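PDB 3AW8: phosphoribosylaminoimidazole carboxylase, ATPase subunit from Thermus thermophilus, which probably catalyses the ATP-dependent carboxylation of 5-aminoimidazole ribonucleotide with bicarbonate to N5-carboxyaminoimidazole ribonucleotide in purine biosynthesis. Local coordinates for residues 66-71 / 259-264; 303-308 / 337-342. All coordinates share one frame; numbering follows the deposited sequence.

Interaction 1. Residues 66-71 / 259-264; sequences EFENVP and MAPRVH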
ATOM      1  N   GLU A  66      13.206  13.803   2.890  1.00 44.95           N
ATOM      2  CA  GLU A  66      12.957  13.241   1.558  1.00 45.99           C
ATOM      3  C   GLU A  66      13.412  14.181   0.456  1.00 46.83           C
ATOM      4  O   GLU A  66      13.681  13.757  -0.658  1.00 48.28           O
ATOM      5  CB  GLU A  66      11.469  12.911   1.375  1.00 43.75           C
ATOM      6  CG  GLU A  66      10.518  14.109   1.521  1.00 45.36           C
ATOM      7  CD  GLU A  66       9.984  14.632   0.187  1.00 44.81           C
ATOM      8  OE1 GLU A  66      10.367  15.746  -0.228  1.00 39.93           O
ATOM      9  OE2 GLU A  66       9.170  13.920  -0.446  1.00 46.54           O
ATOM     10  N   PHE A  67      13.485  15.463   0.777  1.00 49.60           N
ATOM     11  CA  PHE A  67      13.922  16.488  -0.163  1.00 53.88           C
ATOM     12  C   PHE A  67      15.453  16.457  -0.139  1.00 57.10           C
ATOM     13  O   PHE A  67      16.063  16.915   0.824  1.00 58.83           O
ATOM     14  CB  PHE A  67      13.386  17.829   0.328  1.00 55.40           C
ATOM     15  CG  PHE A  67      13.855  19.010  -0.457  1.00 58.99           C
ATOM     16  CD1 PHE A  67      13.789  20.281   0.098  1.00 58.29           C
ATOM     17  CD2 PHE A  67      14.345  18.868  -1.751  1.00 63.02           C
ATOM     18  CE1 PHE A  67      14.200  21.397  -0.614  1.00 59.83           C
ATOM     19  CE2 PHE A  67      14.763  19.988  -2.479  1.00 63.77           C
ATOM     20  CZ  PHE A  67      14.688  21.253  -1.904  1.00 60.90           C
ATOM     21  N   GLU A  68      16.076  15.930  -1.193  1.00 61.47           N
ATOM     22  CA  GLU A  68      17.543  15.796  -1.239  1.00 64.52           C
ATOM     23  C   GLU A  68      18.378  17.077  -1.141  1.00 63.68           C
ATOM     24  O   GLU A  68      19.549  17.028  -0.746  1.00 62.13           O
ATOM     25  CB  GLU A  68      17.982  15.033  -2.497  1.00 67.68           C
ATOM     26  CG  GLU A  68      19.351  14.352  -2.337  1.00 73.04           C
ATOM     27  CD  GLU A  68      19.924  13.828  -3.649  1.00 76.55           C
ATOM     28  OE1 GLU A  68      19.130  13.424  -4.530  1.00 77.35           O
ATOM     29  OE2 GLU A  68      21.172  13.810  -3.794  1.00 78.02           O
ATOM     30  N   ASN A  69      17.797  18.212  -1.517  1.00 61.85           N
ATOM     31  CA  ASN A  69      18.528  19.463  -1.444  1.00 60.27           C
ATOM     32  C   ASN A  69      18.148  20.286  -0.229  1.00 58.72           C
ATOM     33  O   ASN A  69      18.415  21.488  -0.175  1.00 59.36           O
ATOM     34  CB  ASN A  69      18.323  20.287  -2.708  1.00 61.92           C
ATOM     35  CG  ASN A  69      19.313  19.931  -3.786  1.00 64.58           C
ATOM     36  OD1 ASN A  69      20.368  19.359  -3.501  1.00 66.53           O
ATOM     37  ND2 ASN A  69      18.994  20.276  -5.029  1.00 64.69           N
ATOM     38  N   VAL A  70      17.520  19.641   0.747  1.00 54.54           N
ATOM     39  CA  VAL A  70      17.138  20.338   1.960  1.00 51.17           C
ATOM     40  C   VAL A  70      18.404  20.942   2.565  1.00 49.06           C
ATOM     41  O   VAL A  70      19.464  20.309   2.560  1.00 46.94           O
ATOM     42  CB  VAL A  70      16.504  19.375   2.981  1.00 50.64           C
ATOM     43  CG1 VAL A  70      17.541  18.365   3.476  1.00 47.37           C
ATOM     44  CG2 VAL A  70      15.917  20.169   4.132  1.00 49.73           C
ATOM     45  N   PRO A  71      18.314  22.187   3.072  1.00 47.85           N
ATOM     46  CA  PRO A  71      19.457  22.875   3.684  1.00 45.64           C
ATOM     47  C   PRO A  71      19.995  22.047   4.835  1.00 44.50           C
ATOM     48  O   PRO A  71      19.271  21.777   5.784  1.00 46.15           O
ATOM     49  CB  PRO A  71      18.846  24.186   4.169  1.00 44.52           C
ATOM     50  CG  PRO A  71      17.769  24.440   3.172  1.00 44.47           C
ATOM     51  CD  PRO A  71      17.137  23.075   3.033  1.00 46.33           C
ATOM     52  N   MET A 259      24.960   9.469  -5.152  1.00 52.49           N
ATOM     53  CA  MET A 259      24.392   8.872  -3.955  1.00 51.42           C
ATOM     54  C   MET A 259      23.290   9.808  -3.462  1.00 48.87           C
ATOM     55  O   MET A 259      23.397  11.028  -3.580  1.00 48.81           O
ATOM     56  CB  MET A 259      25.461   8.665  -2.871  1.00 53.93           C
ATOM     57  CG  MET A 259      25.886   9.904  -2.107  1.00 59.13           C
ATOM     58  SD  MET A 259      25.520   9.749  -0.331  1.00 65.71           S
ATOM     59  CE  MET A 259      26.960   8.885   0.253  1.00 64.96           C
ATOM     60  N   ALA A 260      22.211   9.229  -2.951  1.00 46.32           N
ATOM     61  CA  ALA A 260      21.089  10.008  -2.431  1.00 43.11           C
ATOM     62  C   ALA A 260      20.773   9.434  -1.054  1.00 40.85           C
ATOM     63  O   ALA A 260      20.474   8.249  -0.924  1.00 39.09           O
ATOM     64  CB  ALA A 260      19.879   9.882  -3.358  1.00 40.98           C
ATOM     65  N   PRO A 261      20.841  10.266  -0.005  1.00 39.31           N
ATOM     66  CA  PRO A 261      20.557   9.785   1.350  1.00 38.68           C
ATOM     67  C   PRO A 261      19.062   9.650   1.601  1.00 37.57           C
ATOM     68  O   PRO A 261      18.523  10.306   2.497  1.00 39.02           O
ATOM     69  CB  PRO A 261      21.198  10.856   2.223  1.00 37.46           C
ATOM     70  CG  PRO A 261      20.912  12.100   1.444  1.00 37.80           C
ATOM     71  CD  PRO A 261      21.210  11.694   0.011  1.00 38.64           C
ATOM     72  N   ARG A 262      18.400   8.783   0.833  1.00 33.24           N
ATOM     73  CA  ARG A 262      16.961   8.625   0.968  1.00 32.60           C
ATOM     74  C   ARG A 262      16.370   7.626  -0.023  1.00 34.21           C
ATOM     75  O   ARG A 262      17.061   7.109  -0.910  1.00 34.37           O
ATOM     76  CB  ARG A 262      16.295   9.967   0.702  1.00 32.46           C
ATOM     77  CG  ARG A 262      16.720  10.542  -0.654  1.00 32.57           C
ATOM     78  CD  ARG A 262      15.919  11.762  -1.042  1.00 34.84           C
ATOM     79  NE  ARG A 262      16.377  12.338  -2.306  1.00 39.23           N
ATOM     80  CZ  ARG A 262      16.248  11.761  -3.504  1.00 41.53           C
ATOM     81  NH1 ARG A 262      15.674  10.569  -3.637  1.00 40.57           N
ATOM     82  NH2 ARG A 262      16.684  12.392  -4.583  1.00 40.21           N
ATOM     83  N   VAL A 263      15.076   7.369   0.135  1.00 32.30           N
ATOM     84  CA  VAL A 263      14.379   6.495  -0.774  1.00 31.03           C
ATOM     85  C   VAL A 263      14.605   7.166  -2.116  1.00 33.61           C
ATOM     86  O   VAL A 263      14.740   8.389  -2.193  1.00 30.95           O
ATOM     87  CB  VAL A 263      12.894   6.422  -0.446  1.00 31.67           C
ATOM     88  CG1 VAL A 263      12.696   5.534   0.772  1.00 29.93           C
ATOM     89  CG2 VAL A 263      12.337   7.832  -0.205  1.00 29.43           C
ATOM     90  N   HIS A 264      14.647   6.364  -3.171  1.00 36.27           N
ATOM     91  CA  HIS A 264      14.954   6.880  -4.494  1.00 36.65           C
ATOM     92  C   HIS A 264      13.928   6.479  -5.541  1.00 36.49           C
ATOM     93  O   HIS A 264      13.257   5.456  -5.403  1.00 35.24           O
ATOM     94  CB  HIS A 264      16.346   6.373  -4.879  1.00 37.82           C
ATOM     95  CG  HIS A 264      16.964   7.087  -6.033  1.00 39.60           C
ATOM     96  ND1 HIS A 264      16.959   6.577  -7.312  1.00 39.03           N
ATOM     97  CD2 HIS A 264      17.627   8.267  -6.099  1.00 40.50           C
ATOM     98  CE1 HIS A 264      17.595   7.410  -8.116  1.00 41.04           C
ATOM     99  NE2 HIS A 264      18.010   8.441  -7.406  1.00 40.95           N
TER

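Interaction 2. Residues 303-308 / 337-342; sequences VNLIGE and GHITLR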
ATOM      1  N   VAL A 303       7.828   2.927 -14.826  1.00 38.75           N
ATOM      2  CA  VAL A 303       7.857   3.994 -15.822  1.00 39.64           C
ATOM      3  C   VAL A 303       7.345   5.297 -15.209  1.00 39.44           C
ATOM      4  O   VAL A 303       6.219   5.372 -14.722  1.00 39.57           O
ATOM      5  CB  VAL A 303       7.049   3.633 -17.146  1.00 39.99           C
ATOM      6  CG1 VAL A 303       7.158   2.154 -17.445  1.00 38.08           C
ATOM      7  CG2 VAL A 303       5.594   4.046 -17.044  1.00 42.11           C
ATOM      8  N   ASN A 304       8.194   6.318 -15.208  1.00 39.82           N
ATOM      9  CA  ASN A 304       7.815   7.610 -14.660  1.00 41.10           C
ATOM     10  C   ASN A 304       6.794   8.321 -15.523  1.00 41.62           C
ATOM     11  O   ASN A 304       6.760   8.145 -16.741  1.00 41.96           O
ATOM     12  CB  ASN A 304       9.031   8.529 -14.519  1.00 41.65           C
ATOM     13  CG  ASN A 304       9.765   8.336 -13.208  1.00 41.56           C
ATOM     14  OD1 ASN A 304       9.224   7.772 -12.255  1.00 41.26           O
ATOM     15  ND2 ASN A 304      10.998   8.819 -13.147  1.00 38.74           N
ATOM     16  N   LEU A 305       5.963   9.124 -14.869  1.00 42.20           N
ATOM     17  CA  LEU A 305       4.945   9.933 -15.526  1.00 42.04           C
ATOM     18  C   LEU A 305       5.463  11.366 -15.406  1.00 43.70           C
ATOM     19  O   LEU A 305       5.373  11.983 -14.343  1.00 46.50           O
ATOM     20  CB  LEU A 305       3.599   9.775 -14.810  1.00 39.58           C
ATOM     21  CG  LEU A 305       2.542   8.804 -15.364  1.00 41.91           C
ATOM     22  CD1 LEU A 305       3.125   7.841 -16.390  1.00 41.54           C
ATOM     23  CD2 LEU A 305       1.919   8.052 -14.210  1.00 39.68           C
ATOM     24  N   ILE A 306       6.031  11.880 -16.493  1.00 44.05           N
ATOM     25  CA  ILE A 306       6.596  13.224 -16.515  1.00 44.24           C
ATOM     26  C   ILE A 306       5.718  14.219 -17.267  1.00 45.34           C
ATOM     27  O   ILE A 306       5.325  13.977 -18.400  1.00 48.02           O
ATOM     28  CB  ILE A 306       8.000  13.221 -17.176  1.00 44.36           C
ATOM     29  CG1 ILE A 306       8.886  12.149 -16.534  1.00 43.46           C
ATOM     30  CG2 ILE A 306       8.651  14.594 -17.045  1.00 42.40           C
ATOM     31  CD1 ILE A 306       9.144  12.370 -15.059  1.00 46.17           C
ATOM     32  N   GLY A 307       5.423  15.337 -16.614  1.00 46.63           N
ATOM     33  CA  GLY A 307       4.626  16.403 -17.196  1.00 48.76           C
ATOM     34  C   GLY A 307       3.354  16.107 -17.975  1.00 50.77           C
ATOM     35  O   GLY A 307       2.920  16.941 -18.769  1.00 52.42           O
ATOM     36  N   GLU A 308       2.739  14.952 -17.757  1.00 51.17           N
ATOM     37  CA  GLU A 308       1.521  14.609 -18.477  1.00 51.90           C
ATOM     38  C   GLU A 308       0.711  13.630 -17.634  1.00 51.92           C
ATOM     39  O   GLU A 308       1.264  12.902 -16.810  1.00 50.79           O
ATOM     40  CB  GLU A 308       1.880  13.956 -19.812  1.00 55.49           C
ATOM     41  CG  GLU A 308       2.254  12.481 -19.675  1.00 63.93           C
ATOM     42  CD  GLU A 308       3.048  11.927 -20.854  1.00 68.49           C
ATOM     43  OE1 GLU A 308       2.609  12.080 -22.020  1.00 71.78           O
ATOM     44  OE2 GLU A 308       4.114  11.323 -20.602  1.00 69.21           O
ATOM     45  N   GLY A 337       3.726  11.244 -11.254  1.00 31.70           N
ATOM     46  CA  GLY A 337       3.291   9.909 -10.897  1.00 29.23           C
ATOM     47  C   GLY A 337       4.219   8.876 -11.486  1.00 30.82           C
ATOM     48  O   GLY A 337       5.289   9.202 -11.988  1.00 32.44           O
ATOM     49  N   HIS A 338       3.828   7.615 -11.390  1.00 31.43           N
ATOM     50  CA  HIS A 338       4.599   6.547 -11.984  1.00 33.89           C
ATOM     51  C   HIS A 338       3.699   5.311 -12.116  1.00 36.76           C
ATOM     52  O   HIS A 338       2.603   5.263 -11.554  1.00 36.30           O
ATOM     53  CB  HIS A 338       5.862   6.244 -11.159  1.00 32.67           C
ATOM     54  CG  HIS A 338       5.614   5.445  -9.918  1.00 35.56           C
ATOM     55  ND1 HIS A 338       5.368   6.026  -8.691  1.00 36.45           N
ATOM     56  CD2 HIS A 338       5.591   4.108  -9.712  1.00 34.62           C
ATOM     57  CE1 HIS A 338       5.209   5.080  -7.784  1.00 36.44           C
ATOM     58  NE2 HIS A 338       5.339   3.907  -8.378  1.00 37.25           N
ATOM     59  N   ILE A 339       4.162   4.328 -12.879  1.00 38.97           N
ATOM     60  CA  ILE A 339       3.416   3.100 -13.093  1.00 39.86           C
ATOM     61  C   ILE A 339       4.341   1.914 -12.916  1.00 40.49           C
ATOM     62  O   ILE A 339       5.366   1.826 -13.579  1.00 40.72           O
ATOM     63  CB  ILE A 339       2.853   3.016 -14.529  1.00 41.16           C
ATOM     64  CG1 ILE A 339       1.914   4.188 -14.805  1.00 39.56           C
ATOM     65  CG2 ILE A 339       2.136   1.685 -14.724  1.00 39.30           C
ATOM     66  CD1 ILE A 339       1.492   4.273 -16.249  1.00 38.60           C
ATOM     67  N   THR A 340       3.991   1.001 -12.023  1.00 43.30           N
ATOM     68  CA  THR A 340       4.815  -0.177 -11.850  1.00 43.96           C
ATOM     69  C   THR A 340       4.105  -1.387 -12.418  1.00 46.66           C
ATOM     70  O   THR A 340       2.989  -1.713 -12.022  1.00 46.97           O
ATOM     71  CB  THR A 340       5.160  -0.440 -10.389  1.00 42.69           C
ATOM     72  OG1 THR A 340       6.096   0.551  -9.943  1.00 41.03           O
ATOM     73  CG2 THR A 340       5.781  -1.833 -10.237  1.00 39.31           C
ATOM     74  N   LEU A 341       4.770  -2.030 -13.372  1.00 50.40           N
ATOM     75  CA  LEU A 341       4.262  -3.221 -14.032  1.00 50.63           C
ATOM     76  C   LEU A 341       4.997  -4.398 -13.430  1.00 51.15           C
ATOM     77  O   LEU A 341       6.216  -4.506 -13.545  1.00 51.30           O
ATOM     78  CB  LEU A 341       4.540  -3.139 -15.533  1.00 51.31           C
ATOM     79  CG  LEU A 341       4.098  -4.292 -16.440  1.00 52.96           C
ATOM     80  CD1 LEU A 341       2.594  -4.507 -16.347  1.00 51.32           C
ATOM     81  CD2 LEU A 341       4.499  -3.965 -17.869  1.00 52.41           C
ATOM     82  N   ARG A 342       4.256  -5.273 -12.766  1.00 53.01           N
ATOM     83  CA  ARG A 342       4.862  -6.439 -12.146  1.00 55.71           C
ATOM     84  C   ARG A 342       4.284  -7.723 -12.730  1.00 58.06           C
ATOM     85  O   ARG A 342       3.142  -8.083 -12.451  1.00 58.67           O
ATOM     86  CB  ARG A 342       4.624  -6.409 -10.637  1.00 54.22           C
ATOM     87  CG  ARG A 342       5.500  -7.359  -9.853  1.00 53.00           C
ATOM     88  CD  ARG A 342       4.850  -7.703  -8.537  1.00 52.42           C
ATOM     89  NE  ARG A 342       3.631  -8.469  -8.756  1.00 56.27           N
ATOM     90  CZ  ARG A 342       3.604  -9.695  -9.273  1.00 58.65           C
ATOM     91  NH1 ARG A 342       4.736 -10.296  -9.622  1.00 60.08           N
ATOM     92  NH2 ARG A 342       2.450 -10.326  -9.447  1.00 57.90           N
TER

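Interaction 1. Residues 66-71 / 259-264
E68 and R262 carry this contact, their side chains crossing at about a right angle. E68 OE1 receives R262 NH2 at 2.7 Å in a salt bridge whose hydrogen bond is weak, bent to 118° at the hydrogen. The carboxylate and guanidinium planes are turned 62° apart, so the two groups meet through one oxygen and one nitrogen rather than as a flat pair. E68 CG is anti to the backbone N (chi1 -156°) and the chain runs on extended, which carries the carboxylate over to the end of strand 253-260. R262 NH1, the other terminal nitrogen, donates to V263 O, 2.8 Å away and in both the carbonyl and guanidinium planes, which helps fix the rotation of the group. The contact joins the loop after strand 62-65 of the Rossmann-like preATP-grasp domain to the chain leaving the ATP-grasp sheet, where P261 centres an inverse gamma turn. Packing is closest around R262: E68 lies across it, A260 CB sits 4.1 Å above one guanidinium face, L10 of helix 9-18 touches it, and E66 O neighbours CD. E66 itself turns its carboxylate off to G11 N. P261 CD is a looser neighbour, 4.0 Å from E68 CG. E68 sits within the type I turn F67-V70; N69, the next residue in it, is exposed and its side chain starts away from segment 259-264.

Interaction 2. Residues 303-308 / 337-342
I339 CG1 stands anti to its own carbonyl carbon (chi1 -60°) and CD1 continues the extended chain (chi2 172°), bringing this branch alongside L305, with I339 CG1 3.9 Å from L305 CD2. V303 turns CG2 between its backbone N and carbonyl carbon, and this methyl meets I339 CB at 3.9 Å. V303, L305 and I339 thus form one apolar patch on the same face of the sheet. G337 has no side chain on that face, and L305 CD2 lies against the peptide between G337 and H338. Beneath the patch V303 and I339 form an antiparallel hydrogen-bonded pair, V303 N to I339 O and I339 N to V303 O, each 3.0 Å. L305 N reaches G337 O from above the carbonyl plane, and that pair is loose. N304 and H338, the adjoining non-hydrogen-bonded pair, project from the opposite face, where N304 OD1 approaches H338 CB at 3.9 Å. Their polar ends diverge: N304 ND2 goes to L208 O and N265 OD1, H338 ND1 to Y326 OH, while the imidazole stacks on H324. Segments 303-306 and 337-342 run at 157° in the part of the large antiparallel sheet contributed by the C-terminal PurK family domain. Strand 207-213 flanks 299-306 on one side, and strand 321-325 flanks 335-343 on the other, its L323 touching both L305 and I339.

Overall arrangement
Both contacts are largely buried and reach the same antiparallel sheet. The centre of interaction 1 is about 7 Å from the centre of the chain; it joins a loop of the preATP-grasp domain to the end of strand 253-260 and the turn after it, without strand pairing, and its one polar link is a salt bridge with a weak, bent hydrogen bond. The centre of interaction 2, about 16 Å from that of the chain, lies within the sheet, where antiparallel backbone bonds, firm at V303-I339, are backed by aliphatic packing on one face and polar groups on the other. The two contact centres are 20 Å apart. Bound AMP is about 8 Å from the E68 side chain and about 12 Å from that of N304.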